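Thiosulfate sulfurtransferase YnjE (Escherichia coli, PDB 2WLR) transfers sulfur from thiosulfate to cyanide, yielding thiocyanate and sulfite, as a monomeric periplasmic enzyme built from rhodanese domains. Local coordinates at residues A[153-158]-A[173-178]; A[160-165]-A[250-255]. All blocks are in the same frame, centred on the assembly; numbering follows the deposited sequence.

Contact 1 of 2, residues A[153-158]-A[173-178]; sequences AAWGAP and DTNEVE
Asp173 sets its carboxylate between two backbone N-H groups that reach the same oxygen, OD1, from opposite faces of its plane. Gly156 N comes across the contact to Asp173 OD1 at 2.9 Å, rising steeply, 68° out of that plane, with a bent N-H...O angle. Asn175 N, two residues further along, meets OD1 from the other face and closes an Asx turn, so OD1 is gripped twice and the carboxylate's rotation is restrained. With CG anti to the backbone N (chi1 -179°), the acid swings round to the turn at Gly156, whose positive phi suits glycine. The Trp155 ring and the Asn175 amide stand almost perpendicular, 88° apart. Asn175 OD1 approaches Trp155 NE1 obliquely, at 3.4 Å, with too poor an angle for a hydrogen bond. The indole N-H goes instead to a water lying in the ring plane, 2.6 Å from Trp155 NE1; the same water accepts from Asn175 ND2 and so bridges the two side chains. Thr174 OG1 rests 3.3 Å from Trp155 CA. The backbones join where Thr174 N donates to Ala154 O at 2.9 Å, and Asp173 CA adds a C-H...O contact to the same carbonyl. The N-H of Asp173 is held by Glu176 OE2, while Glu176 OE1 pairs with Lys197 and His198. Ala154 and Asp173 form a parallel bridge at the ends of strands 148-154 and 170-173, the latter an outermost strand of the five-stranded parallel sheet of a rhodanese domain, with the Asx turn leading the chain from that edge into the 3-10 segment 174-176.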
loop_
_atom_site.group_PDB
_atom_site.type_symbol
_atom_site.label_atom_id
_atom_site.label_comp_id
_atom_site.label_asym_id
_atom_site.label_seq_id
_atom_site.Cartn_x
_atom_site.Cartn_y
_atom_site.Cartn_z
ATOM N N ALA A 153 8.733 6.310 10.724
ATOM C CA ALA A 153 7.972 7.560 10.732
ATOM C C ALA A 153 6.784 7.434 11.675
ATOM O O ALA A 153 6.083 6.421 11.675
ATOM C CB ALA A 153 7.479 7.909 9.273
ATOM N N ALA A 154 6.569 8.462 12.480
ATOM C CA ALA A 154 5.405 8.552 13.342
ATOM C C ALA A 154 5.189 9.999 13.744
ATOM O O ALA A 154 6.062 10.850 13.547
ATOM C CB ALA A 154 5.551 7.658 14.581
ATOM N N TRP A 155 4.017 10.279 14.297
ATOM C CA TRP A 155 3.699 11.601 14.802
ATOM C C TRP A 155 4.427 11.852 16.132
ATOM O O TRP A 155 4.388 11.024 17.033
ATOM C CB TRP A 155 2.184 11.796 14.981
ATOM C CG TRP A 155 1.906 13.084 15.681
ATOM C CD1 TRP A 155 1.850 14.301 15.116
ATOM C CD2 TRP A 155 1.719 13.282 17.099
ATOM N NE1 TRP A 155 1.631 15.268 16.078
ATOM C CE2 TRP A 155 1.559 14.662 17.305
ATOM C CE3 TRP A 155 1.697 12.425 18.206
ATOM C CZ2 TRP A 155 1.347 15.215 18.578
ATOM C CZ3 TRP A 155 1.493 12.970 19.478
ATOM C CH2 TRP A 155 1.318 14.349 19.646
ATOM N N GLY A 156 5.103 12.989 16.199
ATOM C CA GLY A 156 5.700 13.464 17.441
ATOM C C GLY A 156 7.067 12.883 17.727
ATOM O O GLY A 156 7.677 12.224 16.883
ATOM N N ALA A 157 7.572 13.166 18.923
ATOM C CA ALA A 157 8.872 12.656 19.321
ATOM C C ALA A 157 8.803 11.140 19.448
ATOM O O ALA A 157 7.716 10.579 19.711
ATOM C CB ALA A 157 9.321 13.298 20.659
ATOM N N PRO A 158 9.955 10.476 19.302
ATOM C CA PRO A 158 9.944 9.029 19.377
ATOM C C PRO A 158 9.283 8.531 20.650
ATOM O O PRO A 158 9.621 8.998 21.751
ATOM C CB PRO A 158 11.423 8.640 19.348
ATOM C CG PRO A 158 12.164 9.828 19.009
ATOM C CD PRO A 158 11.288 11.022 19.014
ATOM N N ASP A 173 9.892 12.426 12.746
ATOM C CA ASP A 173 8.641 12.952 13.253
ATOM C C ASP A 173 7.907 13.535 12.036
ATOM O O ASP A 173 8.480 14.352 11.293
ATOM C CB ASP A 173 9.013 14.047 14.272
ATOM C CG ASP A 173 7.836 14.720 14.942
ATOM O OD1 ASP A 173 6.677 14.693 14.473
ATOM O OD2 ASP A 173 8.137 15.397 15.959
ATOM N N THR A 174 6.651 13.156 11.821
ATOM C CA THR A 174 5.885 13.697 10.697
ATOM C C THR A 174 5.776 15.231 10.731
ATOM O O THR A 174 5.625 15.883 9.702
ATOM C CB THR A 174 4.482 13.079 10.611
ATOM O OG1 THR A 174 3.806 13.193 11.871
ATOM C CG2 THR A 174 4.553 11.592 10.234
ATOM N N ASN A 175 5.862 15.823 11.918
ATOM C CA ASN A 175 5.882 17.275 12.006
ATOM C C ASN A 175 7.105 17.916 11.352
ATOM O O ASN A 175 7.138 19.133 11.163
ATOM C CB ASN A 175 5.771 17.732 13.470
ATOM C CG ASN A 175 4.418 17.409 14.101
ATOM O OD1 ASN A 175 4.342 17.073 15.290
ATOM N ND2 ASN A 175 3.346 17.516 13.325
ATOM N N GLU A 176 8.123 17.122 11.006
ATOM C CA GLU A 176 9.257 17.622 10.209
ATOM C C GLU A 176 8.898 17.821 8.742
ATOM O O GLU A 176 9.651 18.458 8.010
ATOM C CB GLU A 176 10.461 16.679 10.268
ATOM C CG GLU A 176 11.028 16.461 11.641
ATOM C CD GLU A 176 12.163 15.455 11.637
ATOM O OE1 GLU A 176 13.153 15.703 10.914
ATOM O OE2 GLU A 176 12.071 14.413 12.324
ATOM N N VAL A 177 7.791 17.246 8.271
ATOM C CA VAL A 177 7.467 17.354 6.849
ATOM C C VAL A 177 6.162 18.083 6.526
ATOM O O VAL A 177 5.899 18.333 5.359
ATOM C CB VAL A 177 7.443 15.975 6.156
ATOM C CG1 VAL A 177 8.702 15.190 6.538
ATOM C CG2 VAL A 177 6.170 15.184 6.527
ATOM N N GLU A 178 5.370 18.404 7.560
ATOM C CA GLU A 178 4.086 19.067 7.413
ATOM C C GLU A 178 3.877 19.941 8.643
ATOM O O GLU A 178 4.468 19.692 9.704
ATOM C CB GLU A 178 2.948 18.055 7.232
ATOM C CG GLU A 178 2.762 17.164 8.436
ATOM C CD GLU A 178 1.678 16.142 8.288
ATOM O OE1 GLU A 178 1.108 16.021 7.183
ATOM O OE2 GLU A 178 1.357 15.468 9.297
HETATM O O HOH W 1 0.846 17.636 15.236
#

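Contact 2 of 2, residues A[160-165]-A[250-255]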
loop_
_atom_site.group_PDB
_atom_site.type_symbol
_atom_site.label_atom_id
_atom_site.label_comp_id
_atom_site.label_asym_id
_atom_site.label_seq_id
_atom_site.Cartn_x
_atom_site.Cartn_y
_atom_site.Cartn_z
ATOM N N LEU A 160 7.184 4.711 20.805
ATOM C CA LEU A 160 7.405 3.275 20.689
ATOM C C LEU A 160 8.789 2.925 20.133
ATOM O O LEU A 160 9.385 1.935 20.544
ATOM C CB LEU A 160 6.299 2.670 19.834
ATOM C CG LEU A 160 4.952 2.615 20.545
ATOM C CD1 LEU A 160 3.872 2.247 19.511
ATOM C CD2 LEU A 160 5.006 1.651 21.738
ATOM N N TYR A 161 9.290 3.745 19.214
ATOM C CA TYR A 161 10.633 3.590 18.669
ATOM C C TYR A 161 11.686 3.452 19.769
ATOM O O TYR A 161 12.604 2.677 19.632
ATOM C CB TYR A 161 10.984 4.783 17.783
ATOM C CG TYR A 161 12.415 4.837 17.252
ATOM C CD1 TYR A 161 13.471 5.317 18.049
ATOM C CD2 TYR A 161 12.731 4.462 15.946
ATOM C CE1 TYR A 161 14.762 5.401 17.557
ATOM C CE2 TYR A 161 14.023 4.549 15.455
ATOM C CZ TYR A 161 15.061 5.011 16.275
ATOM O OH TYR A 161 16.336 5.084 15.769
ATOM N N LEU A 162 11.547 4.203 20.851
ATOM C CA LEU A 162 12.557 4.097 21.918
ATOM C C LEU A 162 12.592 2.702 22.566
ATOM O O LEU A 162 13.642 2.269 23.059
ATOM C CB LEU A 162 12.309 5.139 23.003
ATOM C CG LEU A 162 12.364 6.604 22.578
ATOM C CD1 LEU A 162 11.990 7.526 23.753
ATOM C CD2 LEU A 162 13.715 6.947 22.035
ATOM N N ILE A 163 11.452 2.026 22.604
ATOM C CA ILE A 163 11.345 0.706 23.206
ATOM C C ILE A 163 11.878 -0.370 22.246
ATOM O O ILE A 163 12.643 -1.235 22.636
ATOM C CB ILE A 163 9.895 0.404 23.603
ATOM C CG1 ILE A 163 9.343 1.462 24.576
ATOM C CG2 ILE A 163 9.787 -1.015 24.201
ATOM C CD1 ILE A 163 10.079 1.538 25.887
ATOM N N SER A 164 11.429 -0.322 20.994
ATOM C CA SER A 164 11.873 -1.262 19.961
ATOM C C SER A 164 11.735 -0.609 18.584
ATOM O O SER A 164 10.742 0.039 18.304
ATOM C CB SER A 164 11.011 -2.526 19.985
ATOM O OG SER A 164 11.673 -3.571 19.319
ATOM N N HIS A 165 12.750 -0.784 17.752
ATOM C CA HIS A 165 12.732 -0.384 16.342
ATOM C C HIS A 165 13.576 -1.320 15.507
ATOM O O HIS A 165 14.309 -2.189 16.033
ATOM C CB HIS A 165 13.144 1.081 16.127
ATOM C CG HIS A 165 14.429 1.479 16.784
ATOM N ND1 HIS A 165 15.663 1.321 16.197
ATOM C CD2 HIS A 165 14.644 2.133 17.946
ATOM C CE1 HIS A 165 16.596 1.781 17.027
ATOM N NE2 HIS A 165 15.998 2.291 18.081
ATOM N N ARG A 250 16.945 -0.610 20.431
ATOM C CA ARG A 250 16.195 0.259 21.328
ATOM C C ARG A 250 16.955 1.552 21.554
ATOM O O ARG A 250 18.105 1.700 21.141
ATOM C CB ARG A 250 15.927 -0.457 22.664
ATOM C CG ARG A 250 17.131 -0.631 23.566
ATOM C CD ARG A 250 16.828 -1.586 24.731
ATOM N NE ARG A 250 15.991 -0.989 25.784
ATOM C CZ ARG A 250 14.653 -1.078 25.884
ATOM N NH1 ARG A 250 13.918 -1.739 24.989
ATOM N NH2 ARG A 250 14.031 -0.477 26.905
ATOM N N GLY A 251 16.284 2.489 22.198
ATOM C CA GLY A 251 16.880 3.756 22.573
ATOM C C GLY A 251 16.727 4.889 21.578
ATOM O O GLY A 251 16.066 4.774 20.526
ATOM N N THR A 252 17.340 6.011 21.931
ATOM C CA THR A 252 17.257 7.241 21.147
ATOM C C THR A 252 17.845 7.049 19.746
ATOM O O THR A 252 18.759 6.243 19.549
ATOM C CB THR A 252 18.016 8.378 21.864
ATOM O OG1 THR A 252 19.382 7.989 22.017
ATOM C CG2 THR A 252 17.414 8.651 23.223
ATOM N N PRO A 253 17.297 7.765 18.738
ATOM C CA PRO A 253 17.897 7.638 17.401
ATOM C C PRO A 253 19.393 7.998 17.394
ATOM O O PRO A 253 19.749 9.055 17.908
ATOM C CB PRO A 253 17.095 8.647 16.548
ATOM C CG PRO A 253 15.862 8.899 17.293
ATOM C CD PRO A 253 16.151 8.675 18.755
ATOM N N PRO A 254 20.240 7.137 16.807
ATOM C CA PRO A 254 21.673 7.441 16.663
ATOM C C PRO A 254 21.927 8.677 15.830
ATOM O O PRO A 254 21.100 9.036 15.008
ATOM C CB PRO A 254 22.223 6.235 15.895
ATOM C CG PRO A 254 21.279 5.147 16.175
ATOM C CD PRO A 254 19.933 5.776 16.314
ATOM N N LYS A 255 23.097 9.278 16.011
ATOM C CA LYS A 255 23.548 10.383 15.181
ATOM C C LYS A 255 23.587 9.971 13.719
ATOM O O LYS A 255 24.075 8.893 13.382
ATOM C CB LYS A 255 24.961 10.803 15.610
ATOM C CG LYS A 255 25.144 12.278 15.677
ATOM C CD LYS A 255 26.544 12.619 16.190
ATOM C CE LYS A 255 26.580 13.973 16.878
ATOM N NZ LYS A 255 25.595 14.918 16.318
#
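Gly251 and Leu162 make the main polar link: Gly251 N donates to Leu162 O at 2.8 Å, nearly straight at 170°, with the donor tilted 28° from the carbonyl plane. The carbonyl of Gly251 points in a different direction, where His165 NE2 gives Gly251 O a weak, long bond of 3.5 Å at the edge of the imidazole ring. His165 ND1 also has a partner, beside the segments. A chi1 of 51° sets His165 CG between the backbone N and the carbonyl carbon, which brings NE2 round to that oxygen. The charged group is Arg250. Its chain bends at chi3 and returns the guanidinium to the helical turn, with Leu162 O over one face; NH1 lies close to Ile163 O, but at too poor an angle for a hydrogen bond. The van der Waals contacts run from Gly251 along the rest of segment 250-255. Pro253 N and Thr252 C lie at the edge of the Tyr161 ring, CE1 of Tyr161 is 3.7 Å from Pro253 CG and 3.3 Å from Gly251 O, and Tyr161 OH sits 3.4 Å from Pro253 CA. That hydroxyl is hydrogen-bonded to Ala169 O, which fixes the far end of the ring, and Tyr171 packs edge-to-face against the same tyrosine. Pro254 CD lies beside the OH, while Leu162 sends its CD2 branch to Thr252 CA, 3.7 Å away. The chemistry thus divides along the chain: Leu162 O, with weak help from the His165 side chain, holds the start of segment 250-255 at Gly251, and past it the attachment is mostly van der Waals packing of a proline-rich chain against Tyr161 and Leu162.

Overall arrangement
From the N terminus, the chain runs along strand 148-154 into the first segment of contact 1 and, after a short loop, into helix 160-163, which opens contact 2. Residues 173-178 follow strand 170-173 and close the short loop of contact 1, 14 residues long. The chain must next pass through the remaining strands and helices of this rhodanese domain before residues 250-255 close contact 2, a loop of 84 residues. The segments alternate, so the two closures cross. Their centres lie 14 Å apart and they touch where Pro158 CG packs on Pro253 CD. Contact 1 joins neighbouring strand ends, whereas contact 2 ties the loop between helix 238-243 and strand 273-274 to the helical turn beside them.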